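Local coordinates for protein L-asparagine oxygenase (Streptomyces coelicolor, PDB 2OG5) that catalyses the iron(II)- and 2-oxoglutarate-dependent 3-hydroxylation of free L-asparagine, supplying (2S,3S)-3-hydroxyasparagine for the non-ribosomal synthesis of the calcium-dependent antibiotic, at residues Ala99-Leu105 against Gly299-Ile303; Asp142-Pro148 against Gly347-Gly351; Pro160-Glu165 against Phe316-Tyr320; Pro260-Val264 against Asn306-Val310. All coordinates share one frame; numbering follows the deposited sequence.

Contact 1 of 4, residues Ala99-Leu105 against Gly299-Ile303; sequences AIVLRGL and GELAI
Arg-103 and Glu-300 stand next to each other at one end of an antiparallel strand pair in the larger, mixed sheet of the jelly-roll fold, their side chains running the same way. Both are stretched out, Arg-103 from CG to NE and Glu-300 beyond CG, and they end in a salt bridge of 2.8 Å between Arg-103 NH1 and Glu-300 OE2. The guanidinium and carboxylate planes are turned 83° apart, and a single oxygen takes the bridge. The second oxygen, Glu-300 OE1, accepts from the backbone N of Leu-297, while Arg-103 NE pairs with Asp-37 on the neighbouring strand 37-39.

Further along, Ile-100 and Ile-303 lie flank to flank, with CG2 of Ile-100 3.7 Å from CB of Ile-303. They share a face with Leu-102 and Leu-301, and helices 81-92 and 128-140 pack on it. Leu-105 runs aslant to Leu-301; its CD1 presses to 3.3 Å from Leu-301 CB, tighter than usual for two carbons. With CG of Leu-301 anti to its backbone N (chi1 176°), CD2 also meets that methyl.

The backbones are joined by paired bonds at Ile-100 with Ile-303 and at Leu-102 with Leu-301, the shortest running 2.8 Å from Leu-301 N to Leu-102 O. Where the strand ends, Gly-299 O takes over, accepting from Leu-105 N at 2.9 Å and weakly from Gly-104 N. The chemistry is thus divided: hydrocarbon beneath the helices, and at the strand end an ion pair whose two members each have a further polar partner, which probably limits their swing.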
loop_
_atom_site.group_PDB
_atom_site.type_symbol
_atom_site.label_atom_id
_atom_site.label_comp_id
_atom_site.label_asym_id
_atom_site.label_seq_id
_atom_site.Cartn_x
_atom_site.Cartn_y
_atom_site.Cartn_z
ATOM N N ALA A 99 -4.672 -5.689 -8.237
ATOM C CA ALA A 99 -4.836 -4.292 -7.873
ATOM C C ALA A 99 -6.182 -3.767 -8.341
ATOM O O ALA A 99 -6.753 -4.258 -9.316
ATOM C CB ALA A 99 -3.708 -3.452 -8.482
ATOM N N ILE A 100 -6.686 -2.765 -7.634
ATOM C CA ILE A 100 -7.915 -2.087 -8.013
ATOM C C ILE A 100 -7.709 -0.587 -7.815
ATOM O O ILE A 100 -6.950 -0.182 -6.931
ATOM C CB ILE A 100 -9.142 -2.618 -7.209
ATOM C CG1 ILE A 100 -10.440 -1.934 -7.647
ATOM C CG2 ILE A 100 -8.956 -2.444 -5.710
ATOM C CD1 ILE A 100 -11.695 -2.672 -7.137
ATOM N N VAL A 101 -8.343 0.231 -8.648
ATOM C CA VAL A 101 -8.379 1.668 -8.417
ATOM C C VAL A 101 -9.833 2.121 -8.349
ATOM O O VAL A 101 -10.645 1.713 -9.174
ATOM C CB VAL A 101 -7.597 2.435 -9.477
ATOM C CG1 VAL A 101 -7.640 3.927 -9.184
ATOM C CG2 VAL A 101 -6.174 1.939 -9.507
ATOM N N LEU A 102 -10.162 2.888 -7.314
ATOM C CA LEU A 102 -11.470 3.518 -7.171
ATOM C C LEU A 102 -11.273 5.005 -7.433
ATOM O O LEU A 102 -10.314 5.590 -6.942
ATOM C CB LEU A 102 -12.035 3.314 -5.760
ATOM C CG LEU A 102 -12.733 1.999 -5.386
ATOM C CD1 LEU A 102 -11.945 0.808 -5.778
ATOM C CD2 LEU A 102 -12.990 2.025 -3.877
ATOM N N ARG A 103 -12.179 5.607 -8.196
ATOM C CA ARG A 103 -12.062 7.019 -8.576
ATOM C C ARG A 103 -13.294 7.755 -8.099
ATOM O O ARG A 103 -14.393 7.232 -8.195
ATOM C CB ARG A 103 -11.958 7.148 -10.094
ATOM C CG ARG A 103 -10.862 6.315 -10.704
ATOM C CD ARG A 103 -10.816 6.481 -12.210
ATOM N NE ARG A 103 -9.840 5.571 -12.810
ATOM C CZ ARG A 103 -8.754 5.949 -13.484
ATOM N NH1 ARG A 103 -8.459 7.234 -13.666
ATOM N NH2 ARG A 103 -7.945 5.022 -13.988
ATOM N N GLY A 104 -13.114 8.967 -7.595
ATOM C CA GLY A 104 -14.240 9.809 -7.191
ATOM C C GLY A 104 -14.496 9.821 -5.698
ATOM O O GLY A 104 -15.577 10.225 -5.259
ATOM N N LEU A 105 -13.510 9.395 -4.912
ATOM C CA LEU A 105 -13.614 9.431 -3.459
ATOM C C LEU A 105 -13.430 10.859 -2.960
ATOM O O LEU A 105 -12.785 11.674 -3.628
ATOM C CB LEU A 105 -12.591 8.489 -2.818
ATOM C CG LEU A 105 -12.943 7.011 -3.005
ATOM C CD1 LEU A 105 -11.733 6.152 -2.772
ATOM C CD2 LEU A 105 -14.103 6.594 -2.092
ATOM N N GLY A 299 -8.639 12.109 -5.260
ATOM C CA GLY A 299 -9.841 11.300 -5.092
ATOM C C GLY A 299 -9.714 9.881 -5.603
ATOM O O GLY A 299 -10.684 9.126 -5.549
ATOM N N GLU A 300 -8.537 9.518 -6.109
ATOM C CA GLU A 300 -8.288 8.153 -6.551
ATOM C C GLU A 300 -7.633 7.368 -5.429
ATOM O O GLU A 300 -6.733 7.869 -4.758
ATOM C CB GLU A 300 -7.418 8.117 -7.803
ATOM C CG GLU A 300 -8.127 8.745 -8.978
ATOM C CD GLU A 300 -7.406 8.571 -10.287
ATOM O OE1 GLU A 300 -6.191 8.265 -10.257
ATOM O OE2 GLU A 300 -8.074 8.737 -11.334
ATOM N N LEU A 301 -8.108 6.140 -5.244
ATOM C CA LEU A 301 -7.609 5.214 -4.228
ATOM C C LEU A 301 -7.138 3.945 -4.918
ATOM O O LEU A 301 -7.957 3.226 -5.487
ATOM C CB LEU A 301 -8.728 4.866 -3.250
ATOM C CG LEU A 301 -8.433 3.826 -2.171
ATOM C CD1 LEU A 301 -7.343 4.331 -1.238
ATOM C CD2 LEU A 301 -9.702 3.474 -1.381
ATOM N N ALA A 302 -5.829 3.685 -4.864
ATOM C CA ALA A 302 -5.245 2.473 -5.417
ATOM C C ALA A 302 -5.103 1.490 -4.279
ATOM O O ALA A 302 -4.613 1.857 -3.212
ATOM C CB ALA A 302 -3.883 2.752 -6.028
ATOM N N ILE A 303 -5.534 0.252 -4.495
ATOM C CA ILE A 303 -5.391 -0.802 -3.493
ATOM C C ILE A 303 -4.622 -1.944 -4.133
ATOM O O ILE A 303 -5.060 -2.512 -5.138
ATOM C CB ILE A 303 -6.747 -1.299 -2.985
ATOM C CG1 ILE A 303 -7.593 -0.134 -2.461
ATOM C CG2 ILE A 303 -6.558 -2.376 -1.887
ATOM C CD1 ILE A 303 -9.016 -0.549 -2.066
#

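Contact 2 of 4, residues Asp142-Pro148 against Gly347-Gly351; sequences DPGAFLP and GYVLG
Tyr-348 lays the edge of its ring against Pro-143: the carbonyl O of Pro-143 lies near the ring plane, 3.3 Å from Tyr-348 CD1. The same ring atom meets the proline ring, which lies aslant to it, at CG. CB of Asp-142 also approaches the tyrosine edge. The polar ends of Asp-142 and Tyr-348 converge on one outside group, as Asp-142 OD1 and Tyr-348 OH both bind NH2 of Arg-73 on helix 66-76.

Beyond Tyr-348 the chains run parallel. Ala-145 N donates to Tyr-348 O, Leu-350 N returns a nearly straight bond of 2.8 Å to Ala-145 O (176° at the hydrogen), and Leu-147 N donates to Leu-350 O at 2.9 Å.

On one face of this pair Phe-146 and Leu-350 point the same way, and CE1 of the ring touches Leu-350 CD2 at 3.9 Å. Leu-350 CD1 turns instead over its partner strand, 3.5 Å from Ala-145 O. Near the strand end, CB of Leu-147 meets Val-349 CG1.

Phe-146 also touches Asn-182, which binds L-asparagine, and meets His-185 edge-to-face. Pro-143 O, buried here, has no hydrogen-bond partner in the model; the aromatic edge beside it, with its slightly positive C-H, may offer a modest electrostatic compensation.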
loop_
_atom_site.group_PDB
_atom_site.type_symbol
_atom_site.label_atom_id
_atom_site.label_comp_id
_atom_site.label_asym_id
_atom_site.label_seq_id
_atom_site.Cartn_x
_atom_site.Cartn_y
_atom_site.Cartn_z
ATOM N N ASP A 142 -8.585 -5.033 8.771
ATOM C CA ASP A 142 -8.369 -3.963 9.752
ATOM C C ASP A 142 -7.128 -3.197 9.366
ATOM O O ASP A 142 -6.231 -3.737 8.728
ATOM C CB ASP A 142 -8.173 -4.550 11.146
ATOM C CG ASP A 142 -9.451 -5.146 11.696
ATOM O OD1 ASP A 142 -10.343 -4.363 12.097
ATOM O OD2 ASP A 142 -9.590 -6.385 11.705
ATOM N N PRO A 143 -7.058 -1.918 9.754
ATOM C CA PRO A 143 -5.821 -1.203 9.510
ATOM C C PRO A 143 -4.735 -1.682 10.456
ATOM O O PRO A 143 -5.028 -2.221 11.513
ATOM C CB PRO A 143 -6.192 0.244 9.810
ATOM C CG PRO A 143 -7.263 0.128 10.852
ATOM C CD PRO A 143 -8.053 -1.100 10.471
ATOM N N GLY A 144 -3.489 -1.461 10.064
ATOM C CA GLY A 144 -2.353 -1.777 10.905
ATOM C C GLY A 144 -1.143 -0.957 10.521
ATOM O O GLY A 144 -1.053 -0.422 9.417
ATOM N N ALA A 145 -0.204 -0.851 11.449
ATOM C CA ALA A 145 1.066 -0.179 11.182
ATOM C C ALA A 145 2.143 -0.760 12.072
ATOM O O ALA A 145 1.854 -1.554 12.956
ATOM C CB ALA A 145 0.954 1.316 11.368
ATOM N N PHE A 146 3.388 -0.376 11.800
ATOM C CA PHE A 146 4.550 -0.967 12.456
ATOM C C PHE A 146 5.265 0.117 13.229
ATOM O O PHE A 146 5.564 1.164 12.679
ATOM C CB PHE A 146 5.482 -1.584 11.406
ATOM C CG PHE A 146 4.795 -2.612 10.562
ATOM C CD1 PHE A 146 4.807 -3.942 10.925
ATOM C CD2 PHE A 146 4.064 -2.229 9.438
ATOM C CE1 PHE A 146 4.135 -4.895 10.168
ATOM C CE2 PHE A 146 3.387 -3.178 8.675
ATOM C CZ PHE A 146 3.422 -4.505 9.045
ATOM N N LEU A 147 5.535 -0.140 14.508
ATOM C CA LEU A 147 6.089 0.901 15.380
ATOM C C LEU A 147 7.368 1.554 14.810
ATOM O O LEU A 147 7.527 2.787 14.868
ATOM C CB LEU A 147 6.317 0.330 16.779
ATOM C CG LEU A 147 6.796 1.337 17.827
ATOM C CD1 LEU A 147 5.853 2.543 17.914
ATOM C CD2 LEU A 147 6.966 0.690 19.196
ATOM N N PRO A 148 8.295 0.752 14.256
ATOM C CA PRO A 148 9.521 1.357 13.708
ATOM C C PRO A 148 9.420 2.106 12.378
ATOM O O PRO A 148 10.433 2.646 11.903
ATOM C CB PRO A 148 10.451 0.146 13.527
ATOM C CG PRO A 148 9.883 -0.906 14.357
ATOM C CD PRO A 148 8.402 -0.712 14.246
ATOM N N GLY A 347 -4.015 -3.604 20.225
ATOM C CA GLY A 347 -4.067 -2.396 19.418
ATOM C C GLY A 347 -3.756 -2.647 17.951
ATOM O O GLY A 347 -3.769 -3.778 17.487
ATOM N N TYR A 348 -3.493 -1.574 17.223
ATOM C CA TYR A 348 -3.295 -1.639 15.778
ATOM C C TYR A 348 -1.835 -1.436 15.375
ATOM O O TYR A 348 -1.529 -1.399 14.185
ATOM C CB TYR A 348 -4.169 -0.595 15.084
ATOM C CG TYR A 348 -5.646 -0.843 15.266
ATOM C CD1 TYR A 348 -6.318 -1.766 14.462
ATOM C CD2 TYR A 348 -6.368 -0.197 16.263
ATOM C CE1 TYR A 348 -7.655 -2.000 14.624
ATOM C CE2 TYR A 348 -7.731 -0.436 16.432
ATOM C CZ TYR A 348 -8.366 -1.338 15.608
ATOM O OH TYR A 348 -9.706 -1.590 15.769
ATOM N N VAL A 349 -0.947 -1.309 16.361
ATOM C CA VAL A 349 0.467 -1.044 16.098
ATOM C C VAL A 349 1.287 -2.286 16.440
ATOM O O VAL A 349 1.319 -2.727 17.589
ATOM C CB VAL A 349 0.964 0.163 16.913
ATOM C CG1 VAL A 349 2.464 0.418 16.662
ATOM C CG2 VAL A 349 0.126 1.404 16.593
ATOM N N LEU A 350 1.940 -2.846 15.421
ATOM C CA LEU A 350 2.732 -4.053 15.562
ATOM C C LEU A 350 4.165 -3.700 15.930
ATOM O O LEU A 350 4.786 -2.830 15.302
ATOM C CB LEU A 350 2.726 -4.862 14.253
ATOM C CG LEU A 350 1.446 -5.627 13.881
ATOM C CD1 LEU A 350 0.343 -4.700 13.407
ATOM C CD2 LEU A 350 1.769 -6.632 12.773
ATOM N N GLY A 351 4.674 -4.363 16.962
ATOM C CA GLY A 351 6.073 -4.229 17.348
ATOM C C GLY A 351 6.710 -5.598 17.387
ATOM O O GLY A 351 6.392 -6.462 16.561
#

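Contact 3 of 4, residues Pro160-Glu165 against Phe316-Tyr320; sequences PVPGME and FTPRY
Tyr-320 brings the largest surface to this contact, and its ring is held between two prolines. Over one face stands Pro-162, whose CG makes a CH-pi contact 3.7 Å from the ring centroid and only 10° off the normal. The two side chains run past each other in opposite senses, and Pro-162 CD reaches Tyr-320 CE1 at 3.5 Å. On the opposite face lies Pro-318 CB, displaced toward the rim. At the ring edge comes the backbone of Pro-160, its carbonyl O 3.5 Å from Tyr-320 CE1.

Pro-160, second in buried surface, directs its CB toward three residues. It meets Pro-318 CG at 3.6 Å, the two proline rings lying alongside in opposite directions, and it also touches CE1 of Tyr-320 and, less closely, CZ of Phe-316.

Glu-165 supplies the polar partner. Its chain folds back at chi2 (80°), carrying the carboxylate across to the phenol, and Tyr-320 OH donates to Glu-165 OE2 at 2.7 Å. The hydroxyl reaches OE2 from above the carboxylate plane, 47° out of it, with carboxylate and ring 83° apart. Weak bonds from Gly-163 N to both oxygens of Glu-165 tie the carboxylate to its own loop.

That loop contains a type II beta turn from Val-161 to Met-164, closed by a bond of 3.0 Å from Met-164 N to Val-161 O, with Gly-163 at the third position. The contact therefore joins a proline-glycine turn after strand 156-158 to the loop leading into strand 326-333, the strand that carries Arg-329 of the asparagine site; Arg-325, which binds 2-oxoglutarate, lies close to Phe-316.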
loop_
_atom_site.group_PDB
_atom_site.type_symbol
_atom_site.label_atom_id
_atom_site.label_comp_id
_atom_site.label_asym_id
_atom_site.label_seq_id
_atom_site.Cartn_x
_atom_site.Cartn_y
_atom_site.Cartn_z
ATOM N N PRO A 160 7.526 14.095 -1.153
ATOM C CA PRO A 160 8.976 14.203 -1.326
ATOM C C PRO A 160 9.610 15.169 -0.335
ATOM O O PRO A 160 9.054 16.231 -0.080
ATOM C CB PRO A 160 9.105 14.733 -2.755
ATOM C CG PRO A 160 7.863 15.540 -2.964
ATOM C CD PRO A 160 6.783 14.811 -2.209
ATOM N N VAL A 161 10.781 14.806 0.195
ATOM C CA VAL A 161 11.472 15.608 1.201
ATOM C C VAL A 161 12.860 16.010 0.695
ATOM O O VAL A 161 13.614 15.143 0.242
ATOM C CB VAL A 161 11.641 14.806 2.498
ATOM C CG1 VAL A 161 12.380 15.616 3.547
ATOM C CG2 VAL A 161 10.274 14.355 3.034
ATOM N N PRO A 162 13.203 17.313 0.770
ATOM C CA PRO A 162 14.539 17.748 0.353
ATOM C C PRO A 162 15.657 16.980 1.042
ATOM O O PRO A 162 15.634 16.809 2.258
ATOM C CB PRO A 162 14.567 19.225 0.751
ATOM C CG PRO A 162 13.152 19.641 0.734
ATOM C CD PRO A 162 12.378 18.453 1.199
ATOM N N GLY A 163 16.619 16.513 0.256
ATOM C CA GLY A 163 17.744 15.743 0.775
ATOM C C GLY A 163 17.523 14.245 0.808
ATOM O O GLY A 163 18.474 13.480 0.993
ATOM N N MET A 164 16.275 13.813 0.626
ATOM C CA MET A 164 15.928 12.392 0.666
ATOM C C MET A 164 15.668 11.821 -0.722
ATOM O O MET A 164 15.116 10.731 -0.845
ATOM C CB MET A 164 14.680 12.186 1.530
ATOM C CG MET A 164 14.796 12.717 2.944
ATOM S SD MET A 164 16.075 11.881 3.891
ATOM C CE MET A 164 15.425 10.220 3.950
ATOM N N GLU A 165 16.083 12.544 -1.758
ATOM C CA GLU A 165 15.787 12.160 -3.142
ATOM C C GLU A 165 16.153 10.712 -3.471
ATOM O O GLU A 165 15.401 10.033 -4.166
ATOM C CB GLU A 165 16.495 13.100 -4.131
ATOM C CG GLU A 165 15.906 14.504 -4.211
ATOM C CD GLU A 165 16.338 15.428 -3.077
ATOM O OE1 GLU A 165 17.254 15.059 -2.317
ATOM O OE2 GLU A 165 15.753 16.527 -2.960
ATOM N N PHE A 316 10.930 11.415 -10.402
ATOM C CA PHE A 316 10.403 12.744 -10.704
ATOM C C PHE A 316 11.227 13.810 -10.019
ATOM O O PHE A 316 12.033 13.502 -9.145
ATOM C CB PHE A 316 8.911 12.860 -10.368
ATOM C CG PHE A 316 8.582 12.774 -8.902
ATOM C CD1 PHE A 316 8.118 13.886 -8.215
ATOM C CD2 PHE A 316 8.680 11.564 -8.224
ATOM C CE1 PHE A 316 7.795 13.809 -6.875
ATOM C CE2 PHE A 316 8.346 11.479 -6.880
ATOM C CZ PHE A 316 7.898 12.596 -6.211
ATOM N N THR A 317 11.066 15.055 -10.450
ATOM C CA THR A 317 11.807 16.163 -9.862
ATOM C C THR A 317 10.862 17.028 -9.046
ATOM O O THR A 317 10.059 17.769 -9.615
ATOM C CB THR A 317 12.480 17.016 -10.949
ATOM O OG1 THR A 317 13.277 16.166 -11.786
ATOM C CG2 THR A 317 13.351 18.112 -10.315
ATOM N N PRO A 318 10.919 16.918 -7.704
ATOM C CA PRO A 318 10.025 17.743 -6.896
ATOM C C PRO A 318 10.260 19.240 -7.048
ATOM O O PRO A 318 11.384 19.675 -7.307
ATOM C CB PRO A 318 10.345 17.310 -5.458
ATOM C CG PRO A 318 10.926 15.964 -5.592
ATOM C CD PRO A 318 11.716 16.009 -6.863
ATOM N N ARG A 319 9.195 20.011 -6.883
ATOM C CA ARG A 319 9.279 21.466 -6.877
ATOM C C ARG A 319 9.672 22.006 -5.504
ATOM O O ARG A 319 10.317 23.059 -5.407
ATOM C CB ARG A 319 7.936 22.070 -7.282
ATOM C CG ARG A 319 7.534 21.798 -8.724
ATOM C CD ARG A 319 6.120 22.231 -8.954
ATOM N NE ARG A 319 5.731 22.145 -10.356
ATOM C CZ ARG A 319 4.514 22.435 -10.808
ATOM N NH1 ARG A 319 3.541 22.804 -9.977
ATOM N NH2 ARG A 319 4.258 22.326 -12.107
ATOM N N TYR A 320 9.238 21.312 -4.454
ATOM C CA TYR A 320 9.408 21.759 -3.061
ATOM C C TYR A 320 8.855 23.172 -2.828
ATOM O O TYR A 320 9.484 24.005 -2.165
ATOM C CB TYR A 320 10.875 21.646 -2.613
ATOM C CG TYR A 320 11.450 20.239 -2.668
ATOM C CD1 TYR A 320 10.789 19.161 -2.072
ATOM C CD2 TYR A 320 12.664 19.988 -3.298
ATOM C CE1 TYR A 320 11.323 17.886 -2.109
ATOM C CE2 TYR A 320 13.211 18.711 -3.333
ATOM C CZ TYR A 320 12.532 17.660 -2.735
ATOM O OH TYR A 320 13.077 16.399 -2.781
#

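Contact 4 of 4, residues Pro260-Val264 against Asn306-Val310; sequences PDLRV and NRVTV
Leu-262 and Arg-307 are joined by a direct backbone bond, from Leu-262 N to Arg-307 O at 2.9 Å. Nearby, a water donates to both Leu-262 O and Asn-306 O, each at 2.8 Å, bridging two acceptors.

CG of Leu-262 sits between the backbone N and the carbonyl carbon (chi1 85°), and its CD2 settles 3.6 Å from the backbone C of Val-308. Its CD1 approaches CG1 of Val-310, which is met more closely, at 3.9 Å, by CG1 of Val-264 coming in aslant. Asp-261 runs alongside Arg-307 without an ion pair: the carboxylate lies against the aliphatic start of the arginine, with Asp-261 OD1 3.7 Å from Arg-307 CB, and Asp-261 CB rests 3.2 Å from Arg-307 O. The arginine bends away, its NE pairing with Asp-305.

In the next shell, Asn-306 OD1 accepts from the backbone N of Glu-181, an iron ligand, and its ND2 donates to Pro-189 O.

Strand 309-313, which carries the iron ligand His-311, belongs to the four-stranded antiparallel sheet of the jelly roll, where strand 207-211 flanks Val-308 to Val-310. Phe-287 of helix 274-290 covers Leu-262 and Val-310, while strand 260-262 pairs with strand 253-255.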
loop_
_atom_site.group_PDB
_atom_site.type_symbol
_atom_site.label_atom_id
_atom_site.label_comp_id
_atom_site.label_asym_id
_atom_site.label_seq_id
_atom_site.Cartn_x
_atom_site.Cartn_y
_atom_site.Cartn_z
ATOM N N PRO A 260 0.800 -18.784 -6.963
ATOM C CA PRO A 260 1.556 -18.492 -5.747
ATOM C C PRO A 260 1.381 -17.068 -5.213
ATOM O O PRO A 260 0.989 -16.157 -5.947
ATOM C CB PRO A 260 3.008 -18.674 -6.190
ATOM C CG PRO A 260 3.001 -18.376 -7.635
ATOM C CD PRO A 260 1.677 -18.896 -8.144
ATOM N N ASP A 261 1.676 -16.895 -3.929
ATOM C CA ASP A 261 2.011 -15.575 -3.400
ATOM C C ASP A 261 3.502 -15.354 -3.621
ATOM O O ASP A 261 4.235 -16.291 -3.965
ATOM C CB ASP A 261 1.708 -15.487 -1.904
ATOM C CG ASP A 261 0.233 -15.603 -1.582
ATOM O OD1 ASP A 261 -0.620 -15.351 -2.453
ATOM O OD2 ASP A 261 -0.078 -15.930 -0.416
ATOM N N LEU A 262 3.977 -14.128 -3.414
ATOM C CA LEU A 262 5.426 -13.899 -3.412
ATOM C C LEU A 262 5.883 -12.935 -2.330
ATOM O O LEU A 262 5.082 -12.211 -1.740
ATOM C CB LEU A 262 5.928 -13.454 -4.784
ATOM C CG LEU A 262 5.861 -11.978 -5.148
ATOM C CD1 LEU A 262 6.572 -11.793 -6.490
ATOM C CD2 LEU A 262 4.410 -11.490 -5.205
ATOM N N ARG A 263 7.183 -12.961 -2.075
ATOM C CA ARG A 263 7.804 -12.145 -1.051
ATOM C C ARG A 263 9.174 -11.732 -1.583
ATOM O O ARG A 263 10.107 -12.545 -1.618
ATOM C CB ARG A 263 7.919 -12.961 0.237
ATOM C CG ARG A 263 8.462 -12.209 1.418
ATOM C CD ARG A 263 8.353 -13.050 2.674
ATOM N NE ARG A 263 9.487 -13.937 2.834
ATOM C CZ ARG A 263 10.509 -13.735 3.671
ATOM N NH1 ARG A 263 10.590 -12.647 4.432
ATOM N NH2 ARG A 263 11.475 -14.634 3.739
ATOM N N VAL A 264 9.286 -10.488 -2.043
ATOM C CA VAL A 264 10.533 -10.014 -2.628
ATOM C C VAL A 264 10.645 -8.497 -2.539
ATOM O O VAL A 264 9.643 -7.787 -2.560
ATOM C CB VAL A 264 10.668 -10.472 -4.112
ATOM C CG1 VAL A 264 9.708 -9.711 -5.025
ATOM C CG2 VAL A 264 12.122 -10.351 -4.609
ATOM N N ASN A 306 -0.796 -7.086 -1.707
ATOM C CA ASN A 306 0.617 -7.254 -1.407
ATOM C C ASN A 306 1.052 -8.706 -1.312
ATOM O O ASN A 306 2.258 -8.970 -1.166
ATOM C CB ASN A 306 0.941 -6.526 -0.090
ATOM C CG ASN A 306 2.437 -6.313 0.128
ATOM O OD1 ASN A 306 3.160 -5.879 -0.785
ATOM N ND2 ASN A 306 2.903 -6.576 1.351
ATOM N N ARG A 307 0.103 -9.641 -1.385
ATOM C CA ARG A 307 0.446 -11.074 -1.438
ATOM C C ARG A 307 0.936 -11.483 -2.830
ATOM O O ARG A 307 1.739 -12.417 -2.949
ATOM C CB ARG A 307 -0.761 -11.963 -1.099
ATOM C CG ARG A 307 -1.082 -12.189 0.374
ATOM C CD ARG A 307 -1.915 -11.097 0.986
ATOM N NE ARG A 307 -3.177 -10.850 0.294
ATOM C CZ ARG A 307 -4.370 -11.335 0.634
ATOM N NH1 ARG A 307 -4.533 -12.090 1.705
ATOM N NH2 ARG A 307 -5.428 -11.037 -0.099
ATOM N N VAL A 308 0.453 -10.799 -3.870
ATOM C CA VAL A 308 0.697 -11.212 -5.255
ATOM C C VAL A 308 1.274 -10.113 -6.148
ATOM O O VAL A 308 1.673 -10.391 -7.278
ATOM C CB VAL A 308 -0.577 -11.770 -5.925
ATOM C CG1 VAL A 308 -0.980 -13.093 -5.293
ATOM C CG2 VAL A 308 -1.714 -10.759 -5.883
ATOM N N THR A 309 1.344 -8.883 -5.649
ATOM C CA THR A 309 1.718 -7.743 -6.470
ATOM C C THR A 309 2.789 -6.918 -5.789
ATOM O O THR A 309 2.636 -6.561 -4.617
ATOM C CB THR A 309 0.467 -6.891 -6.765
ATOM O OG1 THR A 309 -0.453 -7.700 -7.495
ATOM C CG2 THR A 309 0.777 -5.637 -7.592
ATOM N N VAL A 310 3.864 -6.643 -6.526
ATOM C CA VAL A 310 4.903 -5.710 -6.120
ATOM C C VAL A 310 4.595 -4.324 -6.662
ATOM O O VAL A 310 3.844 -4.178 -7.628
ATOM C CB VAL A 310 6.295 -6.151 -6.610
ATOM C CG1 VAL A 310 6.689 -7.496 -5.989
ATOM C CG2 VAL A 310 6.356 -6.252 -8.154
HETATM O O HOH W 1 4.580 -10.120 -0.003
#

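In the fold
Contacts 1 and 4 are mostly buried, whereas contacts 2 and 3 are only partly so, contact 3 lying farthest from the chain centre. Contacts 1 and 2 belong to the same mixed sheet, on opposite sides of the chain's centre: one is an antiparallel pair, the other a short parallel pair. Contacts 1 and 4 involve successive strands, 301-305 and 309-313, that belong to different sheets. Regular backbone bonding dominates the first two contacts. Contact 4 replaces it with one direct bond and a bridging water, and contact 3, between loops, relies on proline-aromatic packing and a side-chain hydrogen bond. Contacts 2, 3 and 4 each come near substrate- or metal-binding residues.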